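Local coordinates for Phenylalanine/tyrosine ammonia-lyase (Rhodosporidium toruloides, PDB 1Y2M), which catalyses the non-oxidative deamination of L-phenylalanine and L-tyrosine to trans-cinnamic acid and p-coumaric acid, respectively, at residues Gly141-Ser146 with Ile202-Gly207; Thr297-Glu302 with Pro660-Leu665; Ser339-His344 with Leu655-Pro660. All coordinates share one frame; numbering follows the deposited sequence.

How the interactions relate
Interactions 2 and 3 are neighbours, with centres about 8 Å apart, while interaction 1 lies on the opposite side of the chain's centre, its centre about 45 Å from that of interaction 2 and about 53 Å from that of interaction 3. Pro660 is shared by interactions 2 and 3. Their main joint is Glu302, whose OE2 probably accepts a hydrogen bond from Ser659 N at 3.0 Å and also pairs with Ser339 OG. Phe341 packs on the backbone of Glu302, and Gln663 on Leu655. All three lie away from the annotated active-site residues, although 202-207 comes shortly before Ala211 and Gly213, the residues of the imidazolinone cross-link, in the sequence.

Interaction 1: residues Gly141-Ser146 with Ile202-Gly207; sequences GVLPSS and IVPLRG
Leu143 and Pro204 lead a buried apolar contact, bridged by water, between two irregular segments: 141-146 lies in the loop that follows helix 125-138, whereas the loop between strand 200-201 and helix 215-225 supplies residues 202-207. Leu143 turns one methyl, CD2, onto the 202-207 segment, where it rests 3.8 Å from Pro204 CA, while Leu143 CG meets Pro204 CG at 3.9 Å; the two side chains run at about a right angle. With CG anti to the carbonyl carbon (chi1 -74°), the Leu143 fork reaches back to Ile202, whose CG2 lies 3.8 Å from Leu143 CD2. Replacing Leu143 by alanine would probably open a gap beside Pro204 and leave the Ile202 CG2 methyl without this apolar neighbour. The far edge of the proline ring is set against Gly141: Pro204 CG comes to 3.7 Å from Gly141 CA, a close approach made possible by the lack of a side chain at Gly141. No direct hydrogen bond crosses the contact. Instead two waters join the backbones of Val142 and Arg206. One donates to Val142 O at 2.9 Å and accepts from Arg206 N at 3.3 Å; the other accepts from Val142 N at 2.9 Å and donates to Arg206 O at 2.7 Å. Both backbone polar groups of Val142 are thus tied to both of Arg206. The Arg206 guanidinium turns to the second subunit, forming salt bridges with Glu480 and Glu515 of that chain, and Ser696 of the same subunit bonds to Leu143 N. Tyr220 of helix 215-225 touches Pro204 and bonds to Gly141 N. The arrangement is loop-to-loop packing at a subunit interface of the PAL/histidase tetramer, in the part of the fold whose chain leads on to the imidazolinone-forming residues.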
ATOM      1  N   GLY B 141     -28.072  -3.668   0.882  1.00  7.00           N
ATOM      2  CA  GLY B 141     -27.118  -2.803   0.181  1.00  6.71           C
ATOM      3  C   GLY B 141     -27.788  -1.561  -0.330  1.00  8.07           C
ATOM      4  O   GLY B 141     -29.017  -1.472  -0.352  1.00  9.56           O
ATOM      5  N   VAL B 142     -26.956  -0.636  -0.811  1.00  6.55           N
ATOM      6  CA  VAL B 142     -27.401   0.678  -1.234  1.00  6.58           C
ATOM      7  C   VAL B 142     -27.510   0.762  -2.755  1.00  9.44           C
ATOM      8  O   VAL B 142     -26.613   0.392  -3.509  1.00  8.18           O
ATOM      9  CB  VAL B 142     -26.448   1.761  -0.664  1.00  9.82           C
ATOM     10  CG1 VAL B 142     -26.675   3.102  -1.321  1.00  8.03           C
ATOM     11  CG2 VAL B 142     -26.524   1.784   0.828  1.00  9.05           C
ATOM     12  N   LEU B 143     -28.671   1.273  -3.164  1.00  7.31           N
ATOM     13  CA  LEU B 143     -29.043   1.520  -4.548  1.00  9.11           C
ATOM     14  C   LEU B 143     -29.827   2.834  -4.597  1.00  8.09           C
ATOM     15  O   LEU B 143     -30.402   3.245  -3.577  1.00 10.33           O
ATOM     16  CB  LEU B 143     -29.934   0.377  -5.019  1.00 10.69           C
ATOM     17  CG  LEU B 143     -29.290  -0.957  -5.299  1.00  9.67           C
ATOM     18  CD1 LEU B 143     -30.383  -2.006  -5.462  1.00 10.39           C
ATOM     19  CD2 LEU B 143     -28.375  -0.872  -6.517  1.00 12.57           C
ATOM     20  N   PRO B 144     -29.923   3.509  -5.772  1.00 10.59           N
ATOM     21  CA  PRO B 144     -30.699   4.725  -5.844  1.00 11.55           C
ATOM     22  C   PRO B 144     -32.147   4.463  -5.485  1.00 12.15           C
ATOM     23  O   PRO B 144     -32.714   3.449  -5.893  1.00 12.69           O
ATOM     24  CB  PRO B 144     -30.612   5.138  -7.330  1.00 12.34           C
ATOM     25  CG  PRO B 144     -29.778   4.192  -7.987  1.00 12.75           C
ATOM     26  CD  PRO B 144     -29.287   3.158  -7.046  1.00 12.37           C
ATOM     27  N   SER B 145     -32.740   5.365  -4.728  1.00 12.39           N
ATOM     28  CA  SER B 145     -34.113   5.176  -4.262  1.00 11.77           C
ATOM     29  C   SER B 145     -35.124   5.431  -5.399  1.00 12.96           C
ATOM     30  O   SER B 145     -36.246   4.930  -5.351  1.00 14.51           O
ATOM     31  CB  SER B 145     -34.437   6.054  -3.019  1.00 11.45           C
ATOM     32  OG  SER B 145     -34.284   7.417  -3.319  1.00 14.14           O
ATOM     33  N   SER B 146     -34.730   6.238  -6.385  1.00 12.72           N
ATOM     34  CA  SER B 146     -35.659   6.790  -7.398  1.00 17.79           C
ATOM     35  C   SER B 146     -34.914   7.171  -8.647  1.00 19.63           C
ATOM     36  O   SER B 146     -33.680   7.401  -8.626  1.00 20.13           O
ATOM     37  CB  SER B 146     -36.321   8.075  -6.875  1.00 19.76           C
ATOM     38  OG  SER B 146     -37.032   8.776  -7.895  1.00 25.24           O
ATOM     39  N   ILE B 202     -30.975  -5.805 -10.543  1.00  8.10           N
ATOM     40  CA  ILE B 202     -30.238  -4.638 -10.121  1.00  9.19           C
ATOM     41  C   ILE B 202     -29.687  -4.978  -8.733  1.00  9.84           C
ATOM     42  O   ILE B 202     -30.458  -5.268  -7.796  1.00 11.01           O
ATOM     43  CB  ILE B 202     -31.158  -3.394 -10.066  1.00 10.25           C
ATOM     44  CG1 ILE B 202     -31.626  -3.034 -11.451  1.00 10.67           C
ATOM     45  CG2 ILE B 202     -30.467  -2.220  -9.393  1.00 11.03           C
ATOM     46  CD1 ILE B 202     -30.548  -2.704 -12.434  1.00 14.45           C
ATOM     47  N   VAL B 203     -28.365  -4.987  -8.602  1.00 11.32           N
ATOM     48  CA  VAL B 203     -27.735  -5.482  -7.399  1.00  8.69           C
ATOM     49  C   VAL B 203     -26.757  -4.414  -6.918  1.00  8.19           C
ATOM     50  O   VAL B 203     -26.058  -3.827  -7.715  1.00  8.73           O
ATOM     51  CB  VAL B 203     -26.943  -6.781  -7.759  1.00  9.35           C
ATOM     52  CG1 VAL B 203     -26.202  -7.374  -6.552  1.00 14.50           C
ATOM     53  CG2 VAL B 203     -27.829  -7.831  -8.421  1.00  9.78           C
ATOM     54  N   PRO B 204     -26.725  -4.151  -5.614  1.00  9.25           N
ATOM     55  CA  PRO B 204     -25.743  -3.175  -5.113  1.00  7.35           C
ATOM     56  C   PRO B 204     -24.299  -3.558  -5.459  1.00  7.88           C
ATOM     57  O   PRO B 204     -23.931  -4.715  -5.429  1.00  9.57           O
ATOM     58  CB  PRO B 204     -25.944  -3.242  -3.578  1.00  8.19           C
ATOM     59  CG  PRO B 204     -27.363  -3.718  -3.420  1.00  8.23           C
ATOM     60  CD  PRO B 204     -27.556  -4.718  -4.539  1.00 10.72           C
ATOM     61  N   LEU B 205     -23.474  -2.545  -5.682  1.00  8.44           N
ATOM     62  CA  LEU B 205     -22.058  -2.712  -6.028  1.00  8.57           C
ATOM     63  C   LEU B 205     -21.315  -3.245  -4.829  1.00  8.40           C
ATOM     64  O   LEU B 205     -20.411  -4.090  -4.926  1.00  8.05           O
ATOM     65  CB  LEU B 205     -21.448  -1.363  -6.370  1.00 11.21           C
ATOM     66  CG  LEU B 205     -19.972  -1.350  -6.760  1.00 10.46           C
ATOM     67  CD1 LEU B 205     -19.713  -2.263  -7.922  1.00 10.80           C
ATOM     68  CD2 LEU B 205     -19.560   0.029  -7.105  1.00  8.85           C
ATOM     69  N   ARG B 206     -21.661  -2.687  -3.674  1.00  9.29           N
ATOM     70  CA  ARG B 206     -20.907  -2.948  -2.445  1.00  7.86           C
ATOM     71  C   ARG B 206     -21.718  -3.629  -1.346  1.00  7.51           C
ATOM     72  O   ARG B 206     -22.950  -3.523  -1.288  1.00  9.61           O
ATOM     73  CB  ARG B 206     -20.329  -1.641  -1.898  1.00  7.16           C
ATOM     74  CG  ARG B 206     -19.405  -0.922  -2.798  1.00  8.60           C
ATOM     75  CD  ARG B 206     -18.767   0.289  -2.079  1.00 10.46           C
ATOM     76  NE  ARG B 206     -17.749   0.985  -2.843  1.00  8.36           N
ATOM     77  CZ  ARG B 206     -17.936   2.080  -3.570  1.00 11.46           C
ATOM     78  NH1 ARG B 206     -19.138   2.638  -3.696  1.00 13.45           N
ATOM     79  NH2 ARG B 206     -16.902   2.689  -4.134  1.00 14.29           N
ATOM     80  N   GLY B 207     -20.982  -4.271  -0.427  1.00  8.68           N
ATOM     81  CA  GLY B 207     -21.560  -4.835   0.749  1.00  8.30           C
ATOM     82  C   GLY B 207     -21.144  -6.254   1.053  1.00 10.31           C
ATOM     83  O   GLY B 207     -21.380  -6.701   2.156  1.00 12.42           O
TER
HETATM   84  O   HOH W   1     -23.773  -0.279  -3.115  1.00  5.73           O
HETATM   85  O   HOH W   2     -24.100  -1.171  -0.504  1.00  5.93           O

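Interaction 2: residues Thr297-Glu302 with Pro660-Leu665; sequences TAMTVE and PRTQIL
Thr662 is the first residue along 660-665 to meet the helical segment 297-302; its hydroxyl bonds to Glu302 while its methyl packs chiefly on Met299, though it too lies near the carboxylate. The hydroxyl, placed between the backbone N and the carbonyl carbon (chi1 57°), is the donor: Thr662 OG1 lies 2.7 Å from Glu302 OE1, on the syn side of the carboxylate and 17° out of its plane. The same OG1 makes a weak hydrogen bond with Ser659 O. Thr662 CG2 lies 3.8 Å from Met299 CG and 4.3 Å from Ala298 CB. Threonine therefore serves a carboxylate and a hydrocarbon surface at once. Its backbone takes part as well, since Met299 CE approaches Thr662 O at 3.6 Å. Met299 is selenomethionine in this crystal, and its chain bends at the last torsion (chi3 86°), which turns the terminal methyl to that carbonyl while the selenium faces further along the segment. One helical turn on, Leu665 meets the outer part of the same side chain: Leu665 CD2 is 3.8 Å from Met299 SE, the two side chains crossing at a slant. The Glu302 carboxylate is buried. With Thr662 on OE1 and Ser339 OG and Ser659 N on OE2, it is gripped at both oxygens, which probably stabilises its negative charge and fixes its rotation. Helix 273-303, which carries 297-302, and helix 662-672 are flanked by three more helices: Val531, Leu532 and Ile535 of helix 506-560 pack on Met299, Val710 and Met714 of helix 708-714 on Leu665, and Leu335 and Leu336 of helix 323-336 on Ala298 and Glu302.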
ATOM      1  N   THR B 297       5.221  -3.350 -27.876  1.00  7.05           N
ATOM      2  CA  THR B 297       6.658  -3.544 -27.771  1.00  8.12           C
ATOM      3  C   THR B 297       7.301  -3.690 -29.172  1.00  9.15           C
ATOM      4  O   THR B 297       8.276  -3.005 -29.497  1.00  9.28           O
ATOM      5  CB  THR B 297       7.016  -4.762 -26.869  1.00  9.42           C
ATOM      6  OG1 THR B 297       6.553  -4.527 -25.540  1.00  9.40           O
ATOM      7  CG2 THR B 297       8.531  -4.932 -26.817  1.00  7.64           C
ATOM      8  N   ALA B 298       6.728  -4.573 -29.979  1.00  8.60           N
ATOM      9  CA  ALA B 298       7.230  -4.833 -31.343  1.00  6.48           C
ATOM     10  C   ALA B 298       7.160  -3.520 -32.156  1.00  8.07           C
ATOM     11  O   ALA B 298       8.152  -3.099 -32.809  1.00  9.52           O
ATOM     12  CB  ALA B 298       6.442  -5.917 -32.007  1.00  8.35           C
HETATM   13  N   MSE B 299       6.023  -2.837 -32.110  1.00  9.32           N
HETATM   14  CA  MSE B 299       5.869  -1.620 -32.946  1.00  9.08           C
HETATM   15  C   MSE B 299       6.787  -0.501 -32.514  1.00  8.23           C
HETATM   16  O   MSE B 299       7.246   0.335 -33.303  1.00  9.41           O
HETATM   17  CB  MSE B 299       4.412  -1.217 -32.989  1.00 10.35           C
HETATM   18  CG  MSE B 299       3.637  -2.270 -33.633  1.00 15.98           C
HETATM   19 SE   MSE B 299       1.747  -1.777 -33.863  1.00 30.57          SE
HETATM   20  CE  MSE B 299       1.919  -0.880 -35.506  1.00 28.93           C
ATOM     21  N   THR B 300       7.037  -0.458 -31.214  1.00  7.46           N
ATOM     22  CA  THR B 300       8.031   0.498 -30.681  1.00  7.97           C
ATOM     23  C   THR B 300       9.449   0.172 -31.138  1.00  8.52           C
ATOM     24  O   THR B 300      10.246   1.074 -31.421  1.00 10.31           O
ATOM     25  CB  THR B 300       7.919   0.635 -29.156  1.00  8.64           C
ATOM     26  OG1 THR B 300       6.559   0.961 -28.773  1.00  9.16           O
ATOM     27  CG2 THR B 300       8.846   1.726 -28.626  1.00  8.29           C
ATOM     28  N   VAL B 301       9.823  -1.108 -31.166  1.00  7.65           N
ATOM     29  CA  VAL B 301      11.151  -1.458 -31.672  1.00  8.30           C
ATOM     30  C   VAL B 301      11.231  -0.928 -33.112  1.00  8.87           C
ATOM     31  O   VAL B 301      12.248  -0.354 -33.520  1.00 10.72           O
ATOM     32  CB  VAL B 301      11.406  -2.991 -31.624  1.00 10.76           C
ATOM     33  CG1 VAL B 301      12.681  -3.363 -32.362  1.00 11.52           C
ATOM     34  CG2 VAL B 301      11.459  -3.525 -30.167  1.00 11.37           C
ATOM     35  N   GLU B 302      10.151  -1.095 -33.877  1.00  9.74           N
ATOM     36  CA  GLU B 302      10.149  -0.605 -35.264  1.00  9.51           C
ATOM     37  C   GLU B 302      10.286   0.929 -35.334  1.00 10.22           C
ATOM     38  O   GLU B 302      11.152   1.459 -36.008  1.00 11.16           O
ATOM     39  CB  GLU B 302       8.890  -1.081 -35.999  1.00 10.82           C
ATOM     40  CG  GLU B 302       8.859  -2.578 -36.198  1.00  9.00           C
ATOM     41  CD  GLU B 302       7.693  -2.983 -37.107  1.00 11.50           C
ATOM     42  OE1 GLU B 302       6.558  -2.908 -36.609  1.00 12.12           O
ATOM     43  OE2 GLU B 302       7.891  -3.334 -38.316  1.00 10.88           O
ATOM     44  N   PRO B 660       4.872  -7.568 -41.890  1.00 10.41           N
ATOM     45  CA  PRO B 660       3.518  -7.904 -42.306  1.00 10.43           C
ATOM     46  C   PRO B 660       2.516  -8.074 -41.171  1.00 12.42           C
ATOM     47  O   PRO B 660       1.324  -7.868 -41.382  1.00 13.04           O
ATOM     48  CB  PRO B 660       3.693  -9.229 -43.058  1.00 12.31           C
ATOM     49  CG  PRO B 660       4.991  -9.750 -42.657  1.00 13.61           C
ATOM     50  CD  PRO B 660       5.848  -8.541 -42.397  1.00 14.35           C
ATOM     51  N   ARG B 661       3.000  -8.492 -40.000  1.00  7.84           N
ATOM     52  CA  ARG B 661       2.139  -8.746 -38.852  1.00 11.19           C
ATOM     53  C   ARG B 661       1.824  -7.459 -38.144  1.00 11.68           C
ATOM     54  O   ARG B 661       0.729  -7.284 -37.624  1.00 11.42           O
ATOM     55  CB  ARG B 661       2.742  -9.797 -37.898  1.00 12.42           C
ATOM     56  CG  ARG B 661       2.734 -11.193 -38.487  1.00 12.73           C
ATOM     57  CD  ARG B 661       3.344 -12.222 -37.581  1.00 16.02           C
ATOM     58  NE  ARG B 661       3.351 -13.544 -38.209  1.00 17.81           N
ATOM     59  CZ  ARG B 661       2.348 -14.426 -38.172  1.00 22.09           C
ATOM     60  NH1 ARG B 661       1.229 -14.182 -37.501  1.00 19.91           N
ATOM     61  NH2 ARG B 661       2.484 -15.593 -38.787  1.00 21.78           N
ATOM     62  N   THR B 662       2.777  -6.545 -38.059  1.00  8.61           N
ATOM     63  CA  THR B 662       2.456  -5.290 -37.357  1.00 11.02           C
ATOM     64  C   THR B 662       1.623  -4.364 -38.254  1.00 10.65           C
ATOM     65  O   THR B 662       0.889  -3.510 -37.754  1.00 10.21           O
ATOM     66  CB  THR B 662       3.675  -4.526 -36.832  1.00 10.78           C
ATOM     67  OG1 THR B 662       4.576  -4.235 -37.888  1.00  9.84           O
ATOM     68  CG2 THR B 662       4.434  -5.314 -35.747  1.00 13.06           C
ATOM     69  N   GLN B 663       1.721  -4.556 -39.581  1.00  9.96           N
ATOM     70  CA  GLN B 663       0.878  -3.814 -40.509  1.00 12.60           C
ATOM     71  C   GLN B 663      -0.634  -4.070 -40.223  1.00  8.48           C
ATOM     72  O   GLN B 663      -1.496  -3.206 -40.477  1.00 12.80           O
ATOM     73  CB  GLN B 663       1.246  -4.189 -41.944  1.00 13.88           C
ATOM     74  CG  GLN B 663       0.555  -3.350 -43.035  1.00 17.51           C
ATOM     75  CD  GLN B 663       0.983  -3.818 -44.436  1.00 21.02           C
ATOM     76  OE1 GLN B 663       2.167  -4.048 -44.667  1.00 31.60           O
ATOM     77  NE2 GLN B 663       0.014  -4.015 -45.330  1.00 30.91           N
ATOM     78  N   ILE B 664      -0.965  -5.256 -39.711  1.00  8.34           N
ATOM     79  CA  ILE B 664      -2.351  -5.596 -39.380  1.00  9.40           C
ATOM     80  C   ILE B 664      -2.948  -4.598 -38.415  1.00 10.16           C
ATOM     81  O   ILE B 664      -4.103  -4.109 -38.598  1.00 10.50           O
ATOM     82  CB  ILE B 664      -2.453  -7.044 -38.858  1.00  8.36           C
ATOM     83  CG1 ILE B 664      -2.062  -7.991 -39.977  1.00  8.10           C
ATOM     84  CG2 ILE B 664      -3.886  -7.351 -38.397  1.00 12.94           C
ATOM     85  CD1 ILE B 664      -1.828  -9.489 -39.534  1.00 12.90           C
ATOM     86  N   LEU B 665      -2.186  -4.313 -37.355  1.00  9.72           N
ATOM     87  CA  LEU B 665      -2.656  -3.401 -36.306  1.00  7.90           C
ATOM     88  C   LEU B 665      -2.640  -1.971 -36.852  1.00  9.91           C
ATOM     89  O   LEU B 665      -3.533  -1.170 -36.595  1.00 11.96           O
ATOM     90  CB  LEU B 665      -1.800  -3.513 -35.051  1.00 10.26           C
ATOM     91  CG  LEU B 665      -2.339  -2.796 -33.790  1.00 10.82           C
ATOM     92  CD1 LEU B 665      -3.808  -2.985 -33.604  1.00 10.75           C
ATOM     93  CD2 LEU B 665      -1.577  -3.159 -32.550  1.00 10.70           C
TER

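Interaction 3: residues Ser339-His344 with Leu655-Pro660; sequences SRFAVH and LSYLSP
Arg340 and Tyr657 are joined through their backbones: Arg340 N donates to Tyr657 O at 2.7 Å, a nearly straight hydrogen bond (165°) with the donor in the carbonyl plane. The arginine side chain bends round the same residue, so that Tyr657 CE1 lies over one guanidinium face, toward its rim and 3.6 Å from Arg340 NH2, with the two planes well inclined. Arg340 NH1 also reaches Ser656 O at 2.8 Å, though that bond is weak. The Phe341 ring receives the Tyr657 methylene on one face, a CH-pi contact in which Tyr657 CB stands 3.6 Å from the ring centroid, 12° off the normal. The two aromatic rings themselves meet obliquely. Leu658 CG sits at the edge of the Phe341 ring, in its plane. Close by, Ser659 OG packs 3.3 Å from Ser339 CB. The backbone of 339-342 is curled into an ST motif: Ser339 OG, anti to its own N (chi1 -175°), accepts from Ala342 N at 3.1 Å, and from Phe341 N as well, the ST turn. His344 NE2 donates to Ser339 O at 2.8 Å, the acceptor lying in the plane of the imidazole ring, and so holds the carbonyl of the same serine. Further out, Glu302 of helix 273-303 holds the Ser339 hydroxyl, while Ser659 OG bonds to Leu335 O and Glu337 O at the end of helix 323-336. On helix 506-560, Phe542 meets the Tyr657 ring edge-to-face, and Glu543 takes the tyrosine hydroxyl.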
ATOM      1  N   SER B 339      10.108  -7.037 -40.727  1.00 11.11           N
ATOM      2  CA  SER B 339      10.213  -5.589 -40.537  1.00  7.97           C
ATOM      3  C   SER B 339      11.429  -5.029 -41.275  1.00  9.59           C
ATOM      4  O   SER B 339      12.496  -5.606 -41.239  1.00 10.06           O
ATOM      5  CB  SER B 339      10.329  -5.212 -39.056  1.00 11.29           C
ATOM      6  OG  SER B 339      10.324  -3.787 -38.904  1.00 10.75           O
ATOM      7  N   ARG B 340      11.252  -3.905 -41.960  1.00 10.23           N
ATOM      8  CA  ARG B 340      12.375  -3.169 -42.513  1.00 11.71           C
ATOM      9  C   ARG B 340      12.678  -1.951 -41.666  1.00 10.57           C
ATOM     10  O   ARG B 340      13.554  -1.176 -42.014  1.00 10.96           O
ATOM     11  CB  ARG B 340      12.087  -2.770 -43.968  1.00 10.40           C
ATOM     12  CG  ARG B 340      11.965  -3.970 -44.906  1.00 16.76           C
ATOM     13  CD  ARG B 340      11.560  -3.583 -46.327  1.00 23.71           C
ATOM     14  NE  ARG B 340      12.494  -2.633 -46.926  1.00 33.36           N
ATOM     15  CZ  ARG B 340      12.181  -1.698 -47.828  1.00 36.68           C
ATOM     16  NH1 ARG B 340      10.928  -1.544 -48.291  1.00 29.97           N
ATOM     17  NH2 ARG B 340      13.145  -0.899 -48.269  1.00 37.74           N
ATOM     18  N   PHE B 341      12.018  -1.809 -40.524  1.00  9.04           N
ATOM     19  CA  PHE B 341      12.349  -0.763 -39.543  1.00  7.63           C
ATOM     20  C   PHE B 341      13.308  -1.332 -38.453  1.00  9.64           C
ATOM     21  O   PHE B 341      14.366  -0.779 -38.159  1.00 11.04           O
ATOM     22  CB  PHE B 341      11.113  -0.267 -38.812  1.00  8.13           C
ATOM     23  CG  PHE B 341      10.202   0.676 -39.584  1.00  8.13           C
ATOM     24  CD1 PHE B 341      10.660   1.883 -40.113  1.00 10.90           C
ATOM     25  CD2 PHE B 341       8.850   0.389 -39.688  1.00 13.68           C
ATOM     26  CE1 PHE B 341       9.803   2.767 -40.735  1.00 15.87           C
ATOM     27  CE2 PHE B 341       7.983   1.282 -40.346  1.00 15.60           C
ATOM     28  CZ  PHE B 341       8.461   2.470 -40.837  1.00 11.74           C
ATOM     29  N   ALA B 342      12.915  -2.448 -37.867  1.00 10.18           N
ATOM     30  CA  ALA B 342      13.753  -3.110 -36.850  1.00 10.85           C
ATOM     31  C   ALA B 342      14.989  -3.684 -37.518  1.00 13.33           C
ATOM     32  O   ALA B 342      14.924  -4.170 -38.666  1.00 13.63           O
ATOM     33  CB  ALA B 342      12.999  -4.215 -36.164  1.00 12.03           C
ATOM     34  N   VAL B 343      16.107  -3.646 -36.792  1.00 12.73           N
ATOM     35  CA  VAL B 343      17.384  -4.235 -37.209  1.00 13.03           C
ATOM     36  C   VAL B 343      17.453  -5.714 -36.810  1.00 12.39           C
ATOM     37  O   VAL B 343      17.202  -6.065 -35.655  1.00 14.16           O
ATOM     38  CB  VAL B 343      18.539  -3.448 -36.591  1.00 15.29           C
ATOM     39  CG1 VAL B 343      19.891  -4.032 -36.983  1.00 18.88           C
ATOM     40  CG2 VAL B 343      18.428  -1.975 -37.018  1.00 20.33           C
ATOM     41  N   HIS B 344      17.784  -6.577 -37.779  1.00 14.76           N
ATOM     42  CA  HIS B 344      17.759  -8.031 -37.576  1.00 14.89           C
ATOM     43  C   HIS B 344      19.130  -8.630 -37.255  1.00 17.59           C
ATOM     44  O   HIS B 344      20.101  -8.252 -37.879  1.00 15.45           O
ATOM     45  CB  HIS B 344      17.138  -8.688 -38.807  1.00 16.67           C
ATOM     46  CG  HIS B 344      15.703  -8.311 -38.981  1.00 18.08           C
ATOM     47  ND1 HIS B 344      14.699  -8.902 -38.246  1.00 14.90           N
ATOM     48  CD2 HIS B 344      15.114  -7.339 -39.716  1.00 17.25           C
ATOM     49  CE1 HIS B 344      13.546  -8.331 -38.552  1.00 17.50           C
ATOM     50  NE2 HIS B 344      13.772  -7.390 -39.454  1.00 16.47           N
ATOM     51  N   LEU B 655       3.643   1.375 -44.986  1.00 10.86           N
ATOM     52  CA  LEU B 655       3.286   0.037 -45.478  1.00 12.73           C
ATOM     53  C   LEU B 655       4.459  -0.617 -46.206  1.00 13.48           C
ATOM     54  O   LEU B 655       4.459  -1.833 -46.399  1.00 16.38           O
ATOM     55  CB  LEU B 655       2.073   0.132 -46.393  1.00 12.37           C
ATOM     56  CG  LEU B 655       0.850   0.730 -45.722  1.00 15.33           C
ATOM     57  CD1 LEU B 655      -0.264   0.930 -46.738  1.00 16.61           C
ATOM     58  CD2 LEU B 655       0.341  -0.086 -44.558  1.00 16.29           C
ATOM     59  N   SER B 656       5.431   0.184 -46.622  1.00 12.23           N
ATOM     60  CA  SER B 656       6.659  -0.321 -47.293  1.00 13.82           C
ATOM     61  C   SER B 656       7.685  -0.955 -46.336  1.00 13.28           C
ATOM     62  O   SER B 656       8.592  -1.687 -46.783  1.00 12.98           O
ATOM     63  CB  SER B 656       7.364   0.807 -48.047  1.00 15.62           C
ATOM     64  OG  SER B 656       6.586   1.252 -49.138  1.00 21.28           O
ATOM     65  N   TYR B 657       7.576  -0.665 -45.041  1.00  9.21           N
ATOM     66  CA  TYR B 657       8.602  -1.025 -44.107  1.00  8.88           C
ATOM     67  C   TYR B 657       8.116  -1.845 -42.943  1.00 11.56           C
ATOM     68  O   TYR B 657       8.910  -2.537 -42.325  1.00  9.72           O
ATOM     69  CB  TYR B 657       9.262   0.242 -43.569  1.00  8.25           C
ATOM     70  CG  TYR B 657       9.818   1.144 -44.649  1.00 10.03           C
ATOM     71  CD1 TYR B 657      10.944   0.783 -45.381  1.00 19.26           C
ATOM     72  CD2 TYR B 657       9.215   2.356 -44.932  1.00 11.59           C
ATOM     73  CE1 TYR B 657      11.448   1.618 -46.380  1.00 17.11           C
ATOM     74  CE2 TYR B 657       9.681   3.177 -45.944  1.00 10.27           C
ATOM     75  CZ  TYR B 657      10.790   2.811 -46.656  1.00 15.18           C
ATOM     76  OH  TYR B 657      11.251   3.657 -47.643  1.00 15.08           O
ATOM     77  N   LEU B 658       6.827  -1.732 -42.602  1.00 10.17           N
ATOM     78  CA  LEU B 658       6.315  -2.463 -41.446  1.00 10.58           C
ATOM     79  C   LEU B 658       6.437  -3.953 -41.689  1.00  9.59           C
ATOM     80  O   LEU B 658       6.313  -4.417 -42.828  1.00  9.85           O
ATOM     81  CB  LEU B 658       4.846  -2.151 -41.217  1.00 11.28           C
ATOM     82  CG  LEU B 658       4.586  -0.806 -40.578  1.00 14.41           C
ATOM     83  CD1 LEU B 658       3.174  -0.400 -40.816  1.00 17.34           C
ATOM     84  CD2 LEU B 658       4.847  -0.862 -39.164  1.00 15.29           C
ATOM     85  N   SER B 659       6.588  -4.703 -40.596  1.00 10.35           N
ATOM     86  CA  SER B 659       6.367  -6.152 -40.620  1.00 11.37           C
ATOM     87  C   SER B 659       5.031  -6.435 -41.179  1.00 11.15           C
ATOM     88  O   SER B 659       4.121  -5.694 -40.888  1.00 11.51           O
ATOM     89  CB  SER B 659       6.323  -6.756 -39.211  1.00 14.84           C
ATOM     90  OG  SER B 659       7.634  -7.055 -38.860  1.00 35.84           O
ATOM     91  N   PRO B 660       4.872  -7.568 -41.890  1.00 10.41           N
ATOM     92  CA  PRO B 660       3.518  -7.904 -42.306  1.00 10.43           C
ATOM     93  C   PRO B 660       2.516  -8.074 -41.171  1.00 12.42           C
ATOM     94  O   PRO B 660       1.324  -7.868 -41.382  1.00 13.04           O
ATOM     95  CB  PRO B 660       3.693  -9.229 -43.058  1.00 12.31           C
ATOM     96  CG  PRO B 660       4.991  -9.750 -42.657  1.00 13.61           C
ATOM     97  CD  PRO B 660       5.848  -8.541 -42.397  1.00 14.35           C
TER